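Local coordinates for protein ribokinase (Cryptococcus neoformans var. grubii serotype A, PDB 6CW5) that probably phosphorylates D-ribose at O-5, using ATP and a divalent metal ion, to give D-ribose 5-phosphate, at residues V194-L199 with C245-K250; G64-D69 with A86-D91; I23-H28 with L44-G49. All blocks are in the same frame, centred on the assembly; numbering follows the deposited sequence. Where two conformers were deposited one is given.

How the contacts relate
The three contacts sit in different parts of one PfkB-family kinase fold. Contacts 1 and 2 reach the same central sheet on opposite sides of the chain's centre, with their own centres about 27 Å apart. Contact 1 forms part of the nucleotide site. Contact 3 lies in a separate four-stranded sheet, the lid, and includes residues predicted to bind the sugar; its centre is about 24 Å from that of contact 1. Contact 2 is structural packing. Its nearest atoms come within about 7 Å of contact 3, and helix 77-85 packs against both. Leu-68 of contact 2 also lies near Gly-52, another predicted substrate residue.

Contact 1 (V194-L199 with C245-K250); sequences VNEGEL and CTLGAK
Val-194 and Asn-195 run parallel to Cys-245 and Thr-246 at the ends of two neighbouring strands of the central sheet, where this PfkB-family kinase binds its nucleotide. Asn-195, Thr-246 and Gly-248 bind ADP, although no nucleotide is bound to this chain. Thr-246 N donates to Val-194 O at 2.8 Å. The same oxygen receives a CA-H contact from Cys-245.

After these two bridged pairs the first strand turns straight into helix 196-205, with Asn-195 as N-cap. Asn-195 and Glu-198 form a capping box. Glu-198 N donates to Asn-195 OD1 at 2.9 Å, and Asn-195 N donates to Glu-198 OE1 at 3.0 Å. The second bond meets the carboxylate on its anti side, 35° out of plane. The first bond holds the Asn-195 amide, the second the Glu-198 carboxylate.

Glu-196 bends at chi2 (-83°) and brings OE1 to 3.1 Å from Thr-246 O. Both are acceptors, so this is a close approach without a bond. Leu-247 CD2 packs on Glu-196 CB. Cys-245 SG lies 3.7 Å from Glu-196 N and 4.0 Å from Leu-199 CD2.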
loop_
_atom_site.group_PDB
_atom_site.type_symbol
_atom_site.label_atom_id
_atom_site.label_comp_id
_atom_site.label_asym_id
_atom_site.label_seq_id
_atom_site.Cartn_x
_atom_site.Cartn_y
_atom_site.Cartn_z
ATOM N N VAL A 194 -12.399 10.759 -15.678
ATOM C CA VAL A 194 -11.830 12.074 -15.378
ATOM C C VAL A 194 -12.781 13.157 -15.862
ATOM O O VAL A 194 -13.638 12.915 -16.709
ATOM C CB VAL A 194 -10.457 12.278 -16.067
ATOM C CG1 VAL A 194 -9.391 11.426 -15.366
ATOM C CG2 VAL A 194 -10.531 11.932 -17.594
ATOM N N ASN A 195 -12.603 14.388 -15.335
ATOM C CA ASN A 195 -13.142 15.578 -15.982
ATOM C C ASN A 195 -12.042 16.194 -16.843
ATOM O O ASN A 195 -10.913 15.706 -16.867
ATOM C CB ASN A 195 -13.704 16.567 -14.941
ATOM C CG ASN A 195 -12.651 17.027 -13.926
ATOM O OD1 ASN A 195 -11.504 17.264 -14.283
ATOM N ND2 ASN A 195 -13.043 17.143 -12.653
ATOM N N GLU A 196 -12.361 17.274 -17.583
ATOM C CA GLU A 196 -11.373 17.752 -18.550
ATOM C C GLU A 196 -10.100 18.257 -17.873
ATOM O O GLU A 196 -9.012 18.149 -18.446
ATOM C CB GLU A 196 -11.960 18.846 -19.446
ATOM C CG GLU A 196 -12.236 20.152 -18.730
ATOM C CD GLU A 196 -13.567 20.195 -17.991
ATOM O OE1 GLU A 196 -14.192 19.135 -17.765
ATOM O OE2 GLU A 196 -13.994 21.320 -17.639
ATOM N N GLY A 197 -10.198 18.800 -16.660
ATOM C CA GLY A 197 -8.985 19.251 -15.988
ATOM C C GLY A 197 -8.092 18.095 -15.564
ATOM O O GLY A 197 -6.860 18.191 -15.630
ATOM N N GLU A 198 -8.697 16.987 -15.128
ATOM C CA GLU A 198 -7.908 15.807 -14.766
ATOM C C GLU A 198 -7.293 15.155 -15.999
ATOM O O GLU A 198 -6.180 14.607 -15.939
ATOM C CB GLU A 198 -8.788 14.815 -14.002
ATOM C CG GLU A 198 -9.214 15.403 -12.624
ATOM C CD GLU A 198 -10.417 14.711 -12.007
ATOM O OE1 GLU A 198 -11.150 13.998 -12.725
ATOM O OE2 GLU A 198 -10.650 14.903 -10.785
ATOM N N LEU A 199 -8.016 15.166 -17.117
ATOM C CA LEU A 199 -7.421 14.725 -18.383
ATOM C C LEU A 199 -6.165 15.535 -18.696
ATOM O O LEU A 199 -5.129 14.981 -19.069
ATOM C CB LEU A 199 -8.435 14.862 -19.523
ATOM C CG LEU A 199 -7.937 14.452 -20.923
ATOM C CD1 LEU A 199 -7.499 13.000 -20.904
ATOM C CD2 LEU A 199 -9.006 14.694 -22.038
ATOM N N CYS A 245 -14.509 11.000 -20.168
ATOM C CA CYS A 245 -14.134 12.357 -19.765
ATOM C C CYS A 245 -15.406 13.189 -19.625
ATOM O O CYS A 245 -16.081 13.470 -20.622
ATOM C CB CYS A 245 -13.166 12.999 -20.769
ATOM S SG CYS A 245 -12.614 14.632 -20.202
ATOM N N THR A 246 -15.750 13.564 -18.395
ATOM C CA THR A 246 -16.899 14.428 -18.191
ATOM C C THR A 246 -16.507 15.860 -18.535
ATOM O O THR A 246 -15.381 16.291 -18.268
ATOM C CB THR A 246 -17.415 14.328 -16.750
ATOM O OG1 THR A 246 -16.398 14.751 -15.841
ATOM C CG2 THR A 246 -17.749 12.877 -16.424
ATOM N N LEU A 247 -17.416 16.577 -19.194
ATOM C CA LEU A 247 -17.194 17.970 -19.552
ATOM C C LEU A 247 -18.242 18.866 -18.902
ATOM O O LEU A 247 -18.672 19.849 -19.500
ATOM C CB LEU A 247 -17.198 18.163 -21.070
ATOM C CG LEU A 247 -16.357 17.227 -21.963
ATOM C CD1 LEU A 247 -16.661 17.445 -23.466
ATOM C CD2 LEU A 247 -14.856 17.367 -21.679
ATOM N N GLY A 248 -18.674 18.528 -17.686
ATOM C CA GLY A 248 -19.641 19.362 -16.975
ATOM C C GLY A 248 -20.969 19.444 -17.720
ATOM O O GLY A 248 -21.484 18.453 -18.252
ATOM N N ALA A 249 -21.533 20.649 -17.771
ATOM C CA ALA A 249 -22.777 20.838 -18.510
ATOM C C ALA A 249 -22.603 20.601 -20.006
ATOM O O ALA A 249 -23.598 20.392 -20.707
ATOM C CB ALA A 249 -23.339 22.246 -18.264
ATOM N N LYS A 250 -21.372 20.617 -20.508
ATOM C CA LYS A 250 -21.112 20.389 -21.919
ATOM C C LYS A 250 -21.103 18.904 -22.293
ATOM O O LYS A 250 -20.732 18.572 -23.430
ATOM C CB LYS A 250 -19.785 21.044 -22.320
#

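Contact 2 (G64-D69 with A86-D91); sequences GQVELD and AGVGTD
Glu-67 lies across Gly-89 where a beta-alpha-beta unit of the central sheet closes. Strand 66-73 leads into helix 77-85, and the loop after that helix returns beside the start of the strand before entering the parallel strand 93-96. A Schellman motif ends the helix, with Gly-87 at positive phi.

The Glu-67 side chain has two conformers, and this account follows one of them, so its details are less certain. CB stands 4.0 Å from Gly-89 O. CG is anti to the carbonyl carbon (chi1 -61°), and the chain then bends at chi2 (-93°). The bend folds the carboxylate back over the loop although CB starts away from it. CD settles 3.6 Å from Gly-89 CA, and OE1 is 3.4 Å from Gly-89 C. OE2 also faces Gly-89 CA and makes a long, weak ion pair with Arg-14. Gly-89 has no side chain, so the carboxylate can rest directly on its backbone. The carboxylate of Asp-91 is nearby but not in contact.

The backbones of Glu-67 and Gly-89 form a single bridge. Gly-89 N donates to Val-66 O at 2.9 Å in a nearly straight bond (175°). Leu-68 N donates to Gly-89 O, also at 2.9 Å. Val-66 and Leu-68 each meet a different methyl of Val-88. Val-66 CG1 meets Val-88 CG2 at 4.0 Å, and Leu-68 CB meets Val-88 CG1 at 4.1 Å. Ala-60 of helix 51-61 and Leu-83 of helix 77-85 also touch Val-88. Next to this bridge a water extends the pairing: it accepts from Val-66 N and donates to Gly-87 O at 2.7 Å.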
loop_
_atom_site.group_PDB
_atom_site.type_symbol
_atom_site.label_atom_id
_atom_site.label_comp_id
_atom_site.label_asym_id
_atom_site.label_seq_id
_atom_site.Cartn_x
_atom_site.Cartn_y
_atom_site.Cartn_z
ATOM N N GLY A 64 -27.078 -1.819 -8.262
ATOM C CA GLY A 64 -25.973 -2.761 -8.253
ATOM C C GLY A 64 -25.642 -3.272 -6.859
ATOM O O GLY A 64 -25.838 -2.582 -5.867
ATOM N N GLN A 65 -25.152 -4.508 -6.797
ATOM C CA GLN A 65 -24.642 -5.065 -5.549
ATOM C C GLN A 65 -23.270 -4.481 -5.302
ATOM O O GLN A 65 -22.396 -4.591 -6.166
ATOM C CB GLN A 65 -24.537 -6.583 -5.626
ATOM C CG GLN A 65 -25.848 -7.281 -5.824
ATOM C CD GLN A 65 -26.528 -7.505 -4.510
ATOM O OE1 GLN A 65 -26.361 -8.558 -3.895
ATOM N NE2 GLN A 65 -27.277 -6.506 -4.045
ATOM N N VAL A 66 -23.067 -3.851 -4.142
ATOM C CA VAL A 66 -21.809 -3.156 -3.916
ATOM C C VAL A 66 -21.432 -3.288 -2.453
ATOM O O VAL A 66 -22.297 -3.361 -1.568
ATOM C CB VAL A 66 -21.902 -1.670 -4.348
ATOM C CG1 VAL A 66 -23.054 -0.950 -3.597
ATOM C CG2 VAL A 66 -20.576 -0.983 -4.162
ATOM N N GLU A 67 -20.132 -3.381 -2.213
ATOM C CA GLU A 67 -19.529 -3.436 -0.881
ATOM C C GLU A 67 -18.471 -2.348 -0.785
ATOM O O GLU A 67 -17.759 -2.108 -1.755
ATOM C CB GLU A 67 -18.845 -4.785 -0.610
ATOM C CG GLU A 67 -19.746 -6.004 -0.654
ATOM C CD GLU A 67 -20.301 -6.391 0.701
ATOM O OE1 GLU A 67 -19.717 -6.021 1.751
ATOM O OE2 GLU A 67 -21.342 -7.076 0.706
ATOM N N LEU A 68 -18.344 -1.716 0.384
ATOM C CA LEU A 68 -17.340 -0.676 0.607
ATOM C C LEU A 68 -16.274 -1.177 1.579
ATOM O O LEU A 68 -16.602 -1.765 2.625
ATOM C CB LEU A 68 -17.995 0.605 1.138
ATOM C CG LEU A 68 -17.033 1.754 1.467
ATOM C CD1 LEU A 68 -16.316 2.252 0.210
ATOM C CD2 LEU A 68 -17.793 2.912 2.158
ATOM N N ASP A 69 -15.000 -1.029 1.192
ATOM C CA ASP A 69 -13.860 -1.457 2.000
ATOM C C ASP A 69 -13.096 -0.190 2.399
ATOM O O ASP A 69 -12.598 0.532 1.537
ATOM C CB ASP A 69 -12.986 -2.429 1.188
ATOM C CG ASP A 69 -11.771 -2.932 1.941
ATOM O OD1 ASP A 69 -11.295 -2.272 2.880
ATOM O OD2 ASP A 69 -11.243 -3.970 1.536
ATOM N N ALA A 86 -29.029 1.982 2.405
ATOM C CA ALA A 86 -29.140 1.999 0.951
ATOM C C ALA A 86 -28.791 0.665 0.296
ATOM O O ALA A 86 -28.949 0.534 -0.918
ATOM C CB ALA A 86 -28.246 3.092 0.368
ATOM N N GLY A 87 -28.335 -0.325 1.059
ATOM C CA GLY A 87 -27.979 -1.613 0.502
ATOM C C GLY A 87 -26.496 -1.829 0.285
ATOM O O GLY A 87 -26.114 -2.893 -0.220
ATOM N N VAL A 88 -25.655 -0.863 0.652
ATOM C CA VAL A 88 -24.205 -1.002 0.511
ATOM C C VAL A 88 -23.686 -1.943 1.591
ATOM O O VAL A 88 -23.961 -1.752 2.782
ATOM C CB VAL A 88 -23.520 0.365 0.605
ATOM C CG1 VAL A 88 -22.005 0.230 0.517
ATOM C CG2 VAL A 88 -24.060 1.293 -0.478
ATOM N N GLY A 89 -22.927 -2.956 1.183
ATOM C CA GLY A 89 -22.344 -3.860 2.159
ATOM C C GLY A 89 -21.202 -3.191 2.899
ATOM O O GLY A 89 -20.382 -2.490 2.309
ATOM N N THR A 90 -21.157 -3.400 4.222
ATOM C CA THR A 90 -20.189 -2.690 5.052
ATOM C C THR A 90 -19.375 -3.607 5.964
ATOM O O THR A 90 -18.771 -3.115 6.927
ATOM C CB THR A 90 -20.891 -1.639 5.921
ATOM O OG1 THR A 90 -21.840 -2.307 6.763
ATOM C CG2 THR A 90 -21.611 -0.609 5.048
ATOM N N ASP A 91 -19.348 -4.924 5.710
ATOM C CA ASP A 91 -18.533 -5.795 6.560
ATOM C C ASP A 91 -17.071 -5.358 6.583
ATOM O O ASP A 91 -16.374 -5.577 7.578
ATOM C CB ASP A 91 -18.604 -7.246 6.097
ATOM C CG ASP A 91 -19.930 -7.895 6.403
ATOM O OD1 ASP A 91 -20.813 -7.209 6.977
ATOM O OD2 ASP A 91 -20.083 -9.091 6.058
HETATM O O HOH W 1 -25.343 -4.001 -2.532
#

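Contact 3 (I23-H28 with L44-G49); sequences IDEFFH and LTKRAG
Leu-44, Asp-24 and Phe-26 give up the most surface where strand 43-49, an outermost strand within the chain, pairs antiparallel with strand 22-29. The two belong to the small sheet that forms the lid of ribokinases.

Leu-44 reaches across with CD1. Its CG is anti to the backbone N (chi1 162°), which sends the branch alongside Phe-27. CD1 sits over the ring, 3.8 Å from the centroid and 10° off the normal, a CH-pi contact. It also touches Glu-25 CB at 3.8 Å.

Phe-26 and Thr-45 form a hydrogen-bonded pair, with Phe-26 N donating to Thr-45 O at 2.7 Å. That oxygen also lies at the ring edge, 3.6 Å from Phe-26 CD2. The Arg-47 side chain crosses that of Phe-26 at about a right angle, with CG near Phe-26 CE2. His-28 NE2 and Thr-45 OG1 share a hydrogen bond of 3.1 Å.

Asp-24 and Arg-47 form a backbone hydrogen-bonded pair, and Asp-24 OD2 rests 3.5 Å from Gly-49 CA. A water donates to Asp-24 OD2 at 2.6 Å and to Ala-48 O.

On the Leu-44 face, Glu-25 and Lys-46 make a long salt bridge helped by a water; Arg-103 holds the other Glu-25 oxygen. Asp-24 OD2 also hydrogen-bonds a glycerol, probably from crystallisation; this contact with a hydroxyl is consistent with the predicted role in binding ribose.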
loop_
_atom_site.group_PDB
_atom_site.type_symbol
_atom_site.label_atom_id
_atom_site.label_comp_id
_atom_site.label_asym_id
_atom_site.label_seq_id
_atom_site.Cartn_x
_atom_site.Cartn_y
_atom_site.Cartn_z
ATOM N N ILE A 23 -16.908 12.914 6.373
ATOM C CA ILE A 23 -17.946 13.828 6.841
ATOM C C ILE A 23 -17.660 15.151 6.145
ATOM O O ILE A 23 -16.612 15.753 6.373
ATOM C CB ILE A 23 -17.942 13.960 8.364
ATOM C CG1 ILE A 23 -18.262 12.593 8.971
ATOM C CG2 ILE A 23 -18.961 15.025 8.804
ATOM C CD1 ILE A 23 -18.150 12.549 10.500
ATOM N N ASP A 24 -18.578 15.585 5.270
ATOM C CA ASP A 24 -18.422 16.818 4.516
ATOM C C ASP A 24 -18.960 17.964 5.353
ATOM O O ASP A 24 -20.090 17.903 5.832
ATOM C CB ASP A 24 -19.199 16.770 3.200
ATOM C CG ASP A 24 -18.568 15.827 2.164
ATOM O OD1 ASP A 24 -17.482 15.273 2.428
ATOM O OD2 ASP A 24 -19.176 15.683 1.089
ATOM N N GLU A 25 -18.171 19.020 5.491
ATOM C CA GLU A 25 -18.634 20.232 6.148
ATOM C C GLU A 25 -18.669 21.329 5.099
ATOM O O GLU A 25 -17.613 21.752 4.610
ATOM C CB GLU A 25 -17.712 20.587 7.296
ATOM C CG GLU A 25 -17.845 19.634 8.455
ATOM C CD GLU A 25 -16.978 20.064 9.612
ATOM O OE1 GLU A 25 -15.750 20.020 9.462
ATOM O OE2 GLU A 25 -17.531 20.478 10.653
ATOM N N PHE A 26 -19.883 21.758 4.733
ATOM C CA PHE A 26 -20.070 22.843 3.775
ATOM C C PHE A 26 -20.171 24.161 4.534
ATOM O O PHE A 26 -21.178 24.413 5.197
ATOM C CB PHE A 26 -21.332 22.641 2.950
ATOM C CG PHE A 26 -21.265 21.459 2.037
ATOM C CD1 PHE A 26 -20.827 21.610 0.729
ATOM C CD2 PHE A 26 -21.632 20.196 2.488
ATOM C CE1 PHE A 26 -20.752 20.513 -0.120
ATOM C CE2 PHE A 26 -21.562 19.087 1.639
ATOM C CZ PHE A 26 -21.122 19.251 0.341
ATOM N N PHE A 27 -19.158 25.008 4.374
ATOM C CA PHE A 27 -19.151 26.366 4.907
ATOM C C PHE A 27 -19.608 27.328 3.813
ATOM O O PHE A 27 -18.909 27.521 2.809
ATOM C CB PHE A 27 -17.751 26.708 5.401
ATOM C CG PHE A 27 -17.353 25.974 6.636
ATOM C CD1 PHE A 27 -17.578 26.527 7.886
ATOM C CD2 PHE A 27 -16.725 24.738 6.555
ATOM C CE1 PHE A 27 -17.205 25.826 9.050
ATOM C CE2 PHE A 27 -16.348 24.041 7.691
ATOM C CZ PHE A 27 -16.574 24.575 8.946
ATOM N N HIS A 28 -20.774 27.933 3.997
ATOM C CA HIS A 28 -21.297 28.840 2.985
ATOM C C HIS A 28 -20.624 30.203 3.100
ATOM O O HIS A 28 -20.618 30.822 4.173
ATOM C CB HIS A 28 -22.818 28.920 3.122
ATOM C CG HIS A 28 -23.460 27.567 3.079
ATOM N ND1 HIS A 28 -23.767 26.926 1.898
ATOM C CD2 HIS A 28 -23.775 26.699 4.072
ATOM C CE1 HIS A 28 -24.272 25.736 2.164
ATOM N NE2 HIS A 28 -24.290 25.575 3.477
ATOM N N LEU A 44 -23.364 26.538 8.012
ATOM C CA LEU A 44 -22.574 25.313 7.939
ATOM C C LEU A 44 -23.553 24.163 7.792
ATOM O O LEU A 44 -24.546 24.094 8.522
ATOM C CB LEU A 44 -21.706 25.130 9.194
ATOM C CG LEU A 44 -21.121 23.770 9.532
ATOM C CD1 LEU A 44 -20.141 23.334 8.443
ATOM C CD2 LEU A 44 -20.427 23.831 10.886
ATOM N N THR A 45 -23.273 23.275 6.843
ATOM C CA THR A 45 -24.085 22.102 6.592
ATOM C C THR A 45 -23.157 20.899 6.648
ATOM O O THR A 45 -22.121 20.909 6.004
ATOM C CB THR A 45 -24.756 22.178 5.210
ATOM O OG1 THR A 45 -25.582 23.344 5.130
ATOM C CG2 THR A 45 -25.610 20.946 4.963
ATOM N N LYS A 46 -23.508 19.892 7.451
ATOM C CA LYS A 46 -22.727 18.662 7.506
ATOM C C LYS A 46 -23.481 17.579 6.756
ATOM O O LYS A 46 -24.683 17.393 6.972
ATOM C CB LYS A 46 -22.471 18.211 8.947
ATOM C CG LYS A 46 -21.411 19.015 9.697
ATOM C CD LYS A 46 -20.895 18.227 10.916
ATOM C CE LYS A 46 -20.102 19.123 11.869
ATOM N NZ LYS A 46 -19.551 18.366 13.027
ATOM N N ARG A 47 -22.780 16.845 5.891
ATOM C CA ARG A 47 -23.435 15.793 5.127
ATOM C C ARG A 47 -22.481 14.621 4.997
ATOM O O ARG A 47 -21.264 14.796 5.058
ATOM C CB ARG A 47 -23.856 16.292 3.733
ATOM C CG ARG A 47 -24.726 17.548 3.756
ATOM C CD ARG A 47 -25.731 17.533 2.647
ATOM N NE ARG A 47 -26.600 18.706 2.645
ATOM C CZ ARG A 47 -27.818 18.728 3.172
ATOM N NH1 ARG A 47 -28.308 17.642 3.752
ATOM N NH2 ARG A 47 -28.544 19.837 3.120
ATOM N N ALA A 48 -23.044 13.422 4.846
ATOM C CA ALA A 48 -22.218 12.266 4.507
ATOM C C ALA A 48 -21.588 12.466 3.135
ATOM O O ALA A 48 -22.236 12.952 2.206
ATOM C CB ALA A 48 -23.061 10.996 4.512
ATOM N N GLY A 49 -20.331 12.090 3.014
ATOM C CA GLY A 49 -19.609 12.249 1.765
ATOM C C GLY A 49 -18.432 11.285 1.623
ATOM O O GLY A 49 -18.426 10.198 2.205
HETATM O O HOH W 2 -21.741 15.477 0.993
HETATM O O HOH W 3 -16.355 18.447 12.557
#